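PDB 4KI9: dual specificity protein phosphatase 12 from Homo sapiens, which removes phosphate from phosphotyrosine, phosphoserine and phosphothreonine residues of proteins, the chain described here being its catalytic domain. Local coordinates for residues L8-A13 and S94-I99; A73-A78 and V85-H90; I99-L104 and E113-K118; D108-P111 and E117-Q120. The protein carries 2 engineered substitutions. One frame throughout, in Å; residues are numbered along the deposited sequence.

Contact 1: L8-A13 and S94-I99. With PO4 (phosphate ion), chain B.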
loop_
_atom_site.group_PDB
_atom_site.type_symbol
_atom_site.label_atom_id
_atom_site.label_comp_id
_atom_site.label_asym_id
_atom_site.label_seq_id
_atom_site.Cartn_x
_atom_site.Cartn_y
_atom_site.Cartn_z
ATOM N N LEU A 8 -0.300 12.495 -1.699
ATOM C CA LEU A 8 -0.410 11.073 -1.359
ATOM C C LEU A 8 -1.297 10.855 -0.126
ATOM O O LEU A 8 -0.969 11.293 0.983
ATOM C CB LEU A 8 0.985 10.474 -1.146
ATOM C CG LEU A 8 1.262 8.977 -1.358
ATOM C CD1 LEU A 8 2.073 8.414 -0.205
ATOM C CD2 LEU A 8 0.020 8.125 -1.623
ATOM N N TYR A 9 -2.409 10.157 -0.329
ATOM C CA TYR A 9 -3.432 10.001 0.699
ATOM C C TYR A 9 -3.743 8.528 0.927
ATOM O O TYR A 9 -3.565 7.704 0.027
ATOM C CB TYR A 9 -4.720 10.728 0.278
ATOM C CG TYR A 9 -4.578 12.226 0.041
ATOM C CD1 TYR A 9 -4.024 12.726 -1.138
ATOM C CD2 TYR A 9 -5.023 13.140 0.992
ATOM C CE1 TYR A 9 -3.905 14.097 -1.356
ATOM C CE2 TYR A 9 -4.904 14.502 0.791
ATOM C CZ TYR A 9 -4.350 14.978 -0.379
ATOM O OH TYR A 9 -4.249 16.336 -0.565
ATOM N N PHE A 10 -4.198 8.189 2.133
ATOM C CA PHE A 10 -4.722 6.854 2.381
ATOM C C PHE A 10 -5.966 6.915 3.262
ATOM O O PHE A 10 -6.176 7.887 3.987
ATOM C CB PHE A 10 -3.657 5.910 2.958
ATOM C CG PHE A 10 -3.453 6.037 4.449
ATOM C CD1 PHE A 10 -2.606 7.002 4.965
ATOM C CD2 PHE A 10 -4.084 5.169 5.329
ATOM C CE1 PHE A 10 -2.405 7.116 6.337
ATOM C CE2 PHE A 10 -3.890 5.281 6.708
ATOM C CZ PHE A 10 -3.049 6.253 7.207
ATOM N N GLY A 11 -6.801 5.887 3.182
ATOM C CA GLY A 11 -8.038 5.871 3.946
ATOM C C GLY A 11 -8.777 4.562 3.782
ATOM O O GLY A 11 -8.236 3.605 3.232
ATOM N N GLY A 12 -10.012 4.516 4.271
ATOM C CA GLY A 12 -10.823 3.318 4.187
ATOM C C GLY A 12 -11.924 3.441 3.153
ATOM O O GLY A 12 -11.853 4.279 2.260
ATOM N N ALA A 13 -12.945 2.600 3.279
ATOM C CA ALA A 13 -14.070 2.597 2.349
ATOM C C ALA A 13 -14.771 3.953 2.280
ATOM O O ALA A 13 -15.332 4.310 1.245
ATOM C CB ALA A 13 -15.065 1.504 2.727
ATOM N N SER A 94 -4.986 -1.522 7.796
ATOM C CA SER A 94 -4.039 -2.624 7.603
ATOM C C SER A 94 -3.525 -2.761 6.158
ATOM O O SER A 94 -2.362 -2.510 5.890
ATOM C CB SER A 94 -4.656 -3.939 8.069
ATOM O OG SER A 94 -3.764 -5.023 7.884
ATOM N N ARG A 95 -4.386 -3.163 5.236
ATOM C CA ARG A 95 -3.954 -3.368 3.847
ATOM C C ARG A 95 -3.400 -2.092 3.189
ATOM O O ARG A 95 -2.326 -2.100 2.579
ATOM C CB ARG A 95 -5.099 -3.947 3.015
ATOM C CG ARG A 95 -5.414 -5.423 3.299
ATOM C CD ARG A 95 -6.759 -5.839 2.674
ATOM N NE ARG A 95 -7.894 -5.320 3.435
ATOM C CZ ARG A 95 -9.162 -5.682 3.249
ATOM N NH1 ARG A 95 -9.470 -6.578 2.323
ATOM N NH2 ARG A 95 -10.124 -5.153 4.003
ATOM N N SER A 96 -4.126 -0.990 3.320
ATOM C CA SER A 96 -3.692 0.262 2.711
ATOM C C SER A 96 -2.458 0.790 3.443
ATOM O O SER A 96 -1.535 1.314 2.828
ATOM C CB SER A 96 -4.828 1.274 2.773
ATOM O OG SER A 96 -5.297 1.379 4.107
ATOM N N VAL A 97 -2.445 0.632 4.765
ATOM C CA VAL A 97 -1.298 1.003 5.585
ATOM C C VAL A 97 -0.016 0.267 5.174
ATOM O O VAL A 97 1.043 0.876 5.069
ATOM C CB VAL A 97 -1.598 0.761 7.092
ATOM C CG1 VAL A 97 -0.336 0.868 7.917
ATOM C CG2 VAL A 97 -2.644 1.762 7.582
ATOM N N ALA A 98 -0.115 -1.039 4.935
ATOM C CA ALA A 98 1.028 -1.811 4.439
ATOM C C ALA A 98 1.550 -1.284 3.089
ATOM O O ALA A 98 2.766 -1.150 2.878
ATOM C CB ALA A 98 0.662 -3.288 4.332
ATOM N N ILE A 99 0.636 -0.975 2.178
ATOM C CA ILE A 99 1.038 -0.473 0.861
ATOM C C ILE A 99 1.746 0.872 0.979
ATOM O O ILE A 99 2.785 1.093 0.359
ATOM C CB ILE A 99 -0.172 -0.334 -0.098
ATOM C CG1 ILE A 99 -0.772 -1.706 -0.411
ATOM C CG2 ILE A 99 0.225 0.366 -1.397
ATOM C CD1 ILE A 99 0.224 -2.718 -0.972
HETATM P P PO4 B . -8.083 -2.975 6.297
HETATM O O1 PO4 B . -9.433 -2.983 5.619
HETATM O O2 PO4 B . -7.143 -3.904 5.576
HETATM O O3 PO4 B . -7.526 -1.574 6.355
HETATM O O4 PO4 B . -8.237 -3.507 7.706
#

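Contact 2: A73-A78 and V85-H90. Engineered in segment 85-90: S89 (natural residue Cys). With PO4 (phosphate ion), chain B.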
loop_
_atom_site.group_PDB
_atom_site.type_symbol
_atom_site.label_atom_id
_atom_site.label_comp_id
_atom_site.label_asym_id
_atom_site.label_seq_id
_atom_site.Cartn_x
_atom_site.Cartn_y
_atom_site.Cartn_z
ATOM N N ALA A 73 5.056 0.918 -7.842
ATOM C CA ALA A 73 5.259 1.471 -9.187
ATOM C C ALA A 73 4.048 2.296 -9.653
ATOM O O ALA A 73 4.204 3.337 -10.304
ATOM C CB ALA A 73 5.561 0.352 -10.188
ATOM N N PHE A 74 2.847 1.834 -9.325
ATOM C CA PHE A 74 1.632 2.564 -9.705
ATOM C C PHE A 74 1.616 3.917 -9.015
ATOM O O PHE A 74 1.363 4.954 -9.630
ATOM C CB PHE A 74 0.383 1.778 -9.303
ATOM C CG PHE A 74 -0.905 2.524 -9.540
ATOM C CD1 PHE A 74 -1.572 3.131 -8.493
ATOM C CD2 PHE A 74 -1.432 2.634 -10.825
ATOM C CE1 PHE A 74 -2.769 3.830 -8.717
ATOM C CE2 PHE A 74 -2.619 3.309 -11.051
ATOM C CZ PHE A 74 -3.281 3.916 -9.998
ATOM N N ILE A 75 1.908 3.901 -7.723
ATOM C CA ILE A 75 1.861 5.127 -6.949
ATOM C C ILE A 75 2.969 6.065 -7.417
ATOM O O ILE A 75 2.735 7.260 -7.614
ATOM C CB ILE A 75 2.033 4.863 -5.456
ATOM C CG1 ILE A 75 0.913 3.938 -4.953
ATOM C CG2 ILE A 75 2.020 6.211 -4.701
ATOM C CD1 ILE A 75 1.162 3.383 -3.542
ATOM N N GLY A 76 4.168 5.510 -7.600
ATOM C CA GLY A 76 5.326 6.281 -8.012
ATOM C C GLY A 76 5.146 6.946 -9.365
ATOM O O GLY A 76 5.500 8.111 -9.532
ATOM N N GLN A 77 4.623 6.205 -10.337
ATOM C CA GLN A 77 4.389 6.766 -11.676
ATOM C C GLN A 77 3.345 7.887 -11.647
ATOM O O GLN A 77 3.505 8.923 -12.307
ATOM C CB GLN A 77 3.962 5.673 -12.673
ATOM C CG GLN A 77 3.814 6.192 -14.109
ATOM C CD GLN A 77 3.582 5.083 -15.127
ATOM O OE1 GLN A 77 3.828 3.904 -14.853
ATOM N NE2 GLN A 77 3.113 5.461 -16.315
ATOM N N ALA A 78 2.269 7.677 -10.891
ATOM C CA ALA A 78 1.250 8.707 -10.746
ATOM C C ALA A 78 1.849 9.974 -10.132
ATOM O O ALA A 78 1.627 11.070 -10.634
ATOM C CB ALA A 78 0.085 8.200 -9.906
ATOM N N VAL A 85 -2.717 10.815 -5.403
ATOM C CA VAL A 85 -3.023 9.395 -5.283
ATOM C C VAL A 85 -3.765 9.062 -3.983
ATOM O O VAL A 85 -3.406 9.547 -2.909
ATOM C CB VAL A 85 -1.712 8.570 -5.304
ATOM C CG1 VAL A 85 -1.987 7.097 -5.031
ATOM C CG2 VAL A 85 -1.013 8.738 -6.622
ATOM N N LEU A 86 -4.800 8.231 -4.087
ATOM C CA LEU A 86 -5.447 7.649 -2.912
ATOM C C LEU A 86 -5.153 6.156 -2.873
ATOM O O LEU A 86 -5.343 5.458 -3.871
ATOM C CB LEU A 86 -6.963 7.860 -2.978
ATOM C CG LEU A 86 -7.760 7.119 -1.886
ATOM C CD1 LEU A 86 -7.403 7.618 -0.477
ATOM C CD2 LEU A 86 -9.267 7.208 -2.130
ATOM N N VAL A 87 -4.674 5.669 -1.734
ATOM C CA VAL A 87 -4.549 4.225 -1.510
ATOM C C VAL A 87 -5.571 3.873 -0.453
ATOM O O VAL A 87 -5.536 4.427 0.653
ATOM C CB VAL A 87 -3.162 3.829 -0.962
ATOM C CG1 VAL A 87 -3.117 2.325 -0.695
ATOM C CG2 VAL A 87 -2.062 4.235 -1.932
ATOM N N HIS A 88 -6.507 2.988 -0.768
ATOM C CA HIS A 88 -7.533 2.660 0.226
ATOM C C HIS A 88 -7.788 1.168 0.380
ATOM O O HIS A 88 -7.630 0.388 -0.568
ATOM C CB HIS A 88 -8.856 3.371 -0.089
ATOM C CG HIS A 88 -9.663 2.693 -1.154
ATOM N ND1 HIS A 88 -10.671 1.804 -0.864
ATOM C CD2 HIS A 88 -9.602 2.766 -2.506
ATOM C CE1 HIS A 88 -11.205 1.361 -1.990
ATOM N NE2 HIS A 88 -10.575 1.930 -3.000
ATOM N N SER A 89 -8.187 0.791 1.594
ATOM C CA SER A 89 -8.667 -0.548 1.900
ATOM C C SER A 89 -10.118 -0.436 2.394
ATOM O O SER A 89 -10.838 0.470 1.984
ATOM C CB SER A 89 -7.772 -1.190 2.960
ATOM O OG SER A 89 -7.488 -0.287 4.021
ATOM N N HIS A 90 -10.554 -1.346 3.259
ATOM C CA HIS A 90 -11.893 -1.214 3.840
ATOM C C HIS A 90 -11.903 -0.345 5.101
ATOM O O HIS A 90 -12.704 0.582 5.215
ATOM C CB HIS A 90 -12.533 -2.574 4.134
ATOM C CG HIS A 90 -13.935 -2.469 4.658
ATOM N ND1 HIS A 90 -14.268 -2.757 5.963
ATOM C CD2 HIS A 90 -15.083 -2.081 4.052
ATOM C CE1 HIS A 90 -15.564 -2.560 6.138
ATOM N NE2 HIS A 90 -16.081 -2.150 4.996
HETATM P P PO4 B . -8.083 -2.975 6.297
HETATM O O1 PO4 B . -9.433 -2.983 5.619
HETATM O O2 PO4 B . -7.143 -3.904 5.576
HETATM O O3 PO4 B . -7.526 -1.574 6.355
HETATM O O4 PO4 B . -8.237 -3.507 7.706
#

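Contact 3: I99-L104 and E113-K118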
loop_
_atom_site.group_PDB
_atom_site.type_symbol
_atom_site.label_atom_id
_atom_site.label_comp_id
_atom_site.label_asym_id
_atom_site.label_seq_id
_atom_site.Cartn_x
_atom_site.Cartn_y
_atom_site.Cartn_z
ATOM N N ILE A 99 0.636 -0.975 2.178
ATOM C CA ILE A 99 1.038 -0.473 0.861
ATOM C C ILE A 99 1.746 0.872 0.979
ATOM O O ILE A 99 2.785 1.093 0.359
ATOM C CB ILE A 99 -0.172 -0.334 -0.098
ATOM C CG1 ILE A 99 -0.772 -1.706 -0.411
ATOM C CG2 ILE A 99 0.225 0.366 -1.397
ATOM C CD1 ILE A 99 0.224 -2.718 -0.972
ATOM N N ILE A 100 1.174 1.784 1.755
ATOM C CA ILE A 100 1.810 3.089 1.952
ATOM C C ILE A 100 3.203 2.926 2.550
ATOM O O ILE A 100 4.167 3.551 2.095
ATOM C CB ILE A 100 0.966 3.987 2.878
ATOM C CG1 ILE A 100 -0.347 4.346 2.193
ATOM C CG2 ILE A 100 1.730 5.264 3.229
ATOM C CD1 ILE A 100 -0.146 5.210 0.954
ATOM N N THR A 101 3.303 2.072 3.567
ATOM C CA THR A 101 4.581 1.825 4.221
ATOM C C THR A 101 5.604 1.313 3.207
ATOM O O THR A 101 6.746 1.787 3.174
ATOM C CB THR A 101 4.446 0.855 5.407
ATOM O OG1 THR A 101 3.461 1.358 6.324
ATOM C CG2 THR A 101 5.792 0.707 6.152
ATOM N N ALA A 102 5.184 0.381 2.351
ATOM C CA ALA A 102 6.086 -0.163 1.346
ATOM C C ALA A 102 6.565 0.944 0.410
ATOM O O ALA A 102 7.738 0.996 0.024
ATOM C CB ALA A 102 5.406 -1.282 0.559
ATOM N N PHE A 103 5.660 1.836 0.049
ATOM C CA PHE A 103 6.023 2.950 -0.829
ATOM C C PHE A 103 7.049 3.876 -0.174
ATOM O O PHE A 103 8.027 4.292 -0.795
ATOM C CB PHE A 103 4.778 3.753 -1.177
ATOM C CG PHE A 103 5.072 5.000 -1.958
ATOM C CD1 PHE A 103 5.217 4.943 -3.343
ATOM C CD2 PHE A 103 5.212 6.220 -1.311
ATOM C CE1 PHE A 103 5.487 6.093 -4.064
ATOM C CE2 PHE A 103 5.493 7.360 -2.018
ATOM C CZ PHE A 103 5.627 7.301 -3.400
ATOM N N LEU A 104 6.806 4.212 1.084
ATOM C CA LEU A 104 7.736 5.031 1.844
ATOM C C LEU A 104 9.074 4.319 1.959
ATOM O O LEU A 104 10.110 4.928 1.757
ATOM C CB LEU A 104 7.176 5.346 3.231
ATOM C CG LEU A 104 5.959 6.265 3.272
ATOM C CD1 LEU A 104 5.512 6.520 4.710
ATOM C CD2 LEU A 104 6.257 7.595 2.539
ATOM N N GLU A 113 10.709 -0.317 10.125
ATOM C CA GLU A 113 10.311 0.242 11.406
ATOM C C GLU A 113 10.240 1.760 11.336
ATOM O O GLU A 113 9.329 2.362 11.896
ATOM C CB GLU A 113 11.255 -0.214 12.528
ATOM C CG GLU A 113 11.240 -1.713 12.775
ATOM C CD GLU A 113 10.015 -2.173 13.553
ATOM O OE1 GLU A 113 9.174 -1.319 13.912
ATOM O OE2 GLU A 113 9.894 -3.392 13.811
ATOM N N LYS A 114 11.187 2.375 10.631
ATOM C CA LYS A 114 11.180 3.829 10.471
ATOM C C LYS A 114 9.998 4.337 9.633
ATOM O O LYS A 114 9.374 5.334 9.980
ATOM C CB LYS A 114 12.515 4.322 9.894
ATOM C CG LYS A 114 13.657 4.317 10.912
ATOM C CD LYS A 114 14.998 4.479 10.216
ATOM C CE LYS A 114 16.159 4.184 11.147
ATOM N NZ LYS A 114 17.386 3.821 10.377
ATOM N N ALA A 115 9.690 3.653 8.538
ATOM C CA ALA A 115 8.578 4.065 7.680
ATOM C C ALA A 115 7.247 3.902 8.400
ATOM O O ALA A 115 6.404 4.784 8.359
ATOM C CB ALA A 115 8.576 3.268 6.382
ATOM N N TYR A 116 7.073 2.772 9.074
ATOM C CA TYR A 116 5.819 2.465 9.737
ATOM C C TYR A 116 5.607 3.442 10.903
ATOM O O TYR A 116 4.483 3.855 11.188
ATOM C CB TYR A 116 5.853 1.023 10.237
ATOM C CG TYR A 116 4.534 0.468 10.711
ATOM C CD1 TYR A 116 3.324 0.984 10.256
ATOM C CD2 TYR A 116 4.498 -0.569 11.629
ATOM C CE1 TYR A 116 2.111 0.460 10.704
ATOM C CE2 TYR A 116 3.303 -1.092 12.077
ATOM C CZ TYR A 116 2.114 -0.577 11.611
ATOM O OH TYR A 116 0.938 -1.113 12.080
ATOM N N GLU A 117 6.702 3.817 11.560
ATOM C CA GLU A 117 6.657 4.778 12.662
ATOM C C GLU A 117 6.085 6.115 12.184
ATOM O O GLU A 117 5.301 6.754 12.886
ATOM C CB GLU A 117 8.057 4.959 13.251
ATOM C CG GLU A 117 8.195 6.039 14.304
ATOM C CD GLU A 117 9.650 6.336 14.614
ATOM O OE1 GLU A 117 10.436 5.375 14.764
ATOM O OE2 GLU A 117 10.012 7.529 14.691
ATOM N N LYS A 118 6.459 6.516 10.972
ATOM C CA LYS A 118 5.948 7.744 10.381
ATOM C C LYS A 118 4.439 7.701 10.192
ATOM O O LYS A 118 3.745 8.677 10.464
ATOM C CB LYS A 118 6.623 8.020 9.039
ATOM C CG LYS A 118 7.988 8.661 9.149
ATOM C CD LYS A 118 8.592 8.903 7.768
ATOM C CE LYS A 118 9.851 9.754 7.865
ATOM N NZ LYS A 118 10.685 9.704 6.628
#

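Contact 4: D108-P111 and E117-Q120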
loop_
_atom_site.group_PDB
_atom_site.type_symbol
_atom_site.label_atom_id
_atom_site.label_comp_id
_atom_site.label_asym_id
_atom_site.label_seq_id
_atom_site.Cartn_x
_atom_site.Cartn_y
_atom_site.Cartn_z
ATOM N N ASP A 108 12.159 6.141 -0.221
ATOM C CA ASP A 108 13.127 6.754 0.672
ATOM C C ASP A 108 14.266 5.819 1.089
ATOM O O ASP A 108 15.184 6.247 1.798
ATOM C CB ASP A 108 12.431 7.267 1.937
ATOM C CG ASP A 108 11.424 8.356 1.654
ATOM O OD1 ASP A 108 10.591 8.634 2.541
ATOM O OD2 ASP A 108 11.450 8.927 0.547
ATOM N N GLN A 109 14.211 4.560 0.661
ATOM C CA GLN A 109 15.175 3.554 1.105
ATOM C C GLN A 109 15.222 3.560 2.624
ATOM O O GLN A 109 16.286 3.724 3.220
ATOM C CB GLN A 109 16.570 3.832 0.535
ATOM C CG GLN A 109 16.598 4.007 -0.970
ATOM C CD GLN A 109 17.336 2.891 -1.675
ATOM O OE1 GLN A 109 17.137 1.713 -1.381
ATOM N NE2 GLN A 109 18.192 3.257 -2.619
ATOM N N LEU A 110 14.056 3.423 3.244
ATOM C CA LEU A 110 13.913 3.530 4.699
ATOM C C LEU A 110 13.558 2.166 5.265
ATOM O O LEU A 110 12.678 1.495 4.730
ATOM C CB LEU A 110 12.740 4.448 5.023
ATOM C CG LEU A 110 12.850 5.884 5.506
ATOM C CD1 LEU A 110 11.462 6.347 5.920
ATOM C CD2 LEU A 110 13.822 6.011 6.667
ATOM N N PRO A 111 14.213 1.756 6.364
ATOM C CA PRO A 111 13.826 0.497 7.008
ATOM C C PRO A 111 12.355 0.462 7.433
ATOM O O PRO A 111 11.760 1.506 7.712
ATOM C CB PRO A 111 14.733 0.446 8.250
ATOM C CG PRO A 111 15.935 1.216 7.852
ATOM C CD PRO A 111 15.441 2.326 6.953
ATOM N N GLU A 117 6.702 3.817 11.560
ATOM C CA GLU A 117 6.657 4.778 12.662
ATOM C C GLU A 117 6.085 6.115 12.184
ATOM O O GLU A 117 5.301 6.754 12.886
ATOM C CB GLU A 117 8.057 4.959 13.251
ATOM C CG GLU A 117 8.195 6.039 14.304
ATOM C CD GLU A 117 9.650 6.336 14.614
ATOM O OE1 GLU A 117 10.436 5.375 14.764
ATOM O OE2 GLU A 117 10.012 7.529 14.691
ATOM N N LYS A 118 6.459 6.516 10.972
ATOM C CA LYS A 118 5.948 7.744 10.381
ATOM C C LYS A 118 4.439 7.701 10.192
ATOM O O LYS A 118 3.745 8.677 10.464
ATOM C CB LYS A 118 6.623 8.020 9.039
ATOM C CG LYS A 118 7.988 8.661 9.149
ATOM C CD LYS A 118 8.592 8.903 7.768
ATOM C CE LYS A 118 9.851 9.754 7.865
ATOM N NZ LYS A 118 10.685 9.704 6.628
ATOM N N LEU A 119 3.933 6.570 9.715
ATOM C CA LEU A 119 2.499 6.410 9.511
ATOM C C LEU A 119 1.734 6.395 10.824
ATOM O O LEU A 119 0.629 6.933 10.916
ATOM C CB LEU A 119 2.208 5.107 8.771
ATOM C CG LEU A 119 1.964 5.202 7.273
ATOM C CD1 LEU A 119 1.381 3.897 6.776
ATOM C CD2 LEU A 119 1.032 6.357 6.972
ATOM N N GLN A 120 2.304 5.735 11.824
ATOM C CA GLN A 120 1.629 5.598 13.112
ATOM C C GLN A 120 1.534 6.931 13.843
ATOM O O GLN A 120 0.571 7.173 14.568
ATOM C CB GLN A 120 2.293 4.522 13.975
ATOM C CG GLN A 120 2.216 3.146 13.336
ATOM C CD GLN A 120 2.451 2.019 14.317
ATOM O OE1 GLN A 120 1.535 1.261 14.638
ATOM N NE2 GLN A 120 3.685 1.886 14.781
#

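Contact 1: L8-A13 and S94-I99
F10 and V97 supply the apolar part of this contact, with CE2 of F10 3.8 Å from CG2 of V97 and the two side chains running obliquely to each other. The ring reaches the helix because CG of F10 sits between its backbone N and carbonyl carbon (chi1 82°). V97 answers with the methyl that lies beside its own backbone N. Next to them OG of S96 stands 3.8 Å from O of G11, too far for a bond; that hydroxyl is hydrogen-bonded to OG of the engineered S89 instead. The strand and the first turn of the helix point in nearly opposite directions, 155° apart.

Where the helix begins, a phosphate ion is gripped. N of S94 donates to its O3 at 2.9 Å, while O2 takes two bonds from R95, one from the backbone N and one from NE at 2.7 Å. The R95 chain bends at chi3 (-75°) and presents the edge of its guanidinium with the phosphorus in plane, letting NH2 bond O1 at 2.8 Å. NH1 is tied to O of A56, which helps fix the rotation of the group. An alanine here removes the guanidinium and would probably leave phosphate O1 and O2 weakly held, their charge poorly balanced. S94 and R95 belong to the substrate site, and the phosphate-binding loop leading into a helix is the signature P-loop of protein tyrosine phosphatases.

Contact 2: A73-A78 and V85-H90
I75 and A78 on the helix meet V85 and V87 on the strand by apolar contact alone, with no hydrogen bond between them. CD1 of I75 reaches 3.7 Å from CG2 of V87, while its other branch, CG2, lies 4.1 Å from CG1 of V85. One isoleucine thus bears on two valines of the same strand face, crossing each at about a right angle. The split follows from its torsions: CG2 is anti to the backbone N, and the longer arm starts from beside that N (chi1 -60°). The tightest approach is that of CB of A78 to CG2 of V85, at 3.5 Å. L86, between the valines, points away from the helix and packs on A15 and V16 of helix 13-17.

The segment axes run at 160° and come within 9.5 Å, as expected of a helix packed along a sheet face, nearly antiparallel to the strand. Helix 68-80 is the connection of a beta-alpha-beta crossover from strand 50-55 to the parallel strand 84-88; F74 touches W50 and L52 of strand 50-55, and A78 touches A29 of strand 27-34.

The side-chain hydrogen bonds of these segments lie toward the far end of the strand, where it enters the P-loop. OG of S89, an engineered serine replacing the predicted nucleophilic cysteine, donates to phosphate O3 at 2.7 Å. N of H90 makes only a weak bond to phosphate O1. Just before them ND1 of H88 donates to O of S89 at 3.1 Å, tilted 25° from the carbonyl plane, and its NE2 is bonded to OG1 of T32.

Contact 3: I99-L104 and E113-K118
T101 turns its methyl CG2 anti to the backbone N and keeps OG1 beside that N (chi1 -55°), which lays the methyl against A115 and Y116 of the next helix. CG2 of T101 is 3.8 Å from CB of A115, and equally near the backbone N of Y116. The Y116 ring, whose CG is anti to the backbone N (chi1 -169°), reaches past the threonine, crossing it obliquely, with CD1 of Y116 lying 4.0 Å from OG1 of T101. One turn further on, CB of L104 meets CB of A115 at 4.0 Å, placing the alanine methyl against both T101 and L104.

The backbones are close as well: the axes of the helix segments come within 8.8 Å, and the CA atoms of T101 and Y116 are 5.7 Å apart. The segments cross at 126°. Helices 95-108 and 112-122 follow each other in the chain, and L136 of helix 130-141 also touches T101.

No hydrogen bond links the two segments. OG1 of T101 is bonded to O of V97 in its own helix, and OH of Y116 to N of M128, so both hydroxyls have partners elsewhere and the join rests on van der Waals contact.

Contact 4: D108-P111 and E117-Q120
D108 and L110, where helix 95-108 gives way to helix 112-122, meet K118 of the second helix, in a connection where two consecutive helices pack back on each other. Q109 is the first residue to leave helical geometry, with a positive phi of 52°, and P111 occupies the N-cap position of the second helix. In between, L110 points toward the helix that follows. The contact lies on the surface of the catalytic domain, away from the substrate site, and buries little: 80 Å² in all, against a CA separation of 10.7 Å between L110 and K118.

That gap is bridged by the length of the lysine. CG of K118 is anti to the carbonyl carbon (chi1 -81°), and the chain stays extended beyond it, carrying NZ back to the linking residues. The leucine and lysine side chains cross at about a right angle, CD1 of L110 resting against the outer part of the lysine chain. The same methyl also packs on the backbone of A115, a turn earlier on the helix. D108 adds a charge of opposite sign nearby, which probably attracts the lysine without fixing it, since OD1 of D108 is 4.2 Å from NZ of K118, beyond a salt bridge. The nearest approach of all is that of NZ of K118 to CD1 of L110, at 3.5 Å.

In the fold
Contacts 1, 2 and 3 are buried, whereas contact 4 lies on the surface, its centre about 13 Å from that of the chain. Contacts 1 and 2 share the sheet, through neighbouring strands 8-11 and 84-88, and both touch the phosphate; N of A13 and O of H90, 2.8 Å apart, probably add a hydrogen bond between them. Contact 3 continues contact 1 along helix 95-108, and I100 of contact 3 packs on F10 of contact 1 and V87 of contact 2. Contacts 3 and 4 both use helix 112-122, one on its inner face, one through a long exposed lysine. Chemistry follows place: apolar in the core, anion-binding at the P-loop, and outside a lysine chain on a leucine, with an opposite charge nearby.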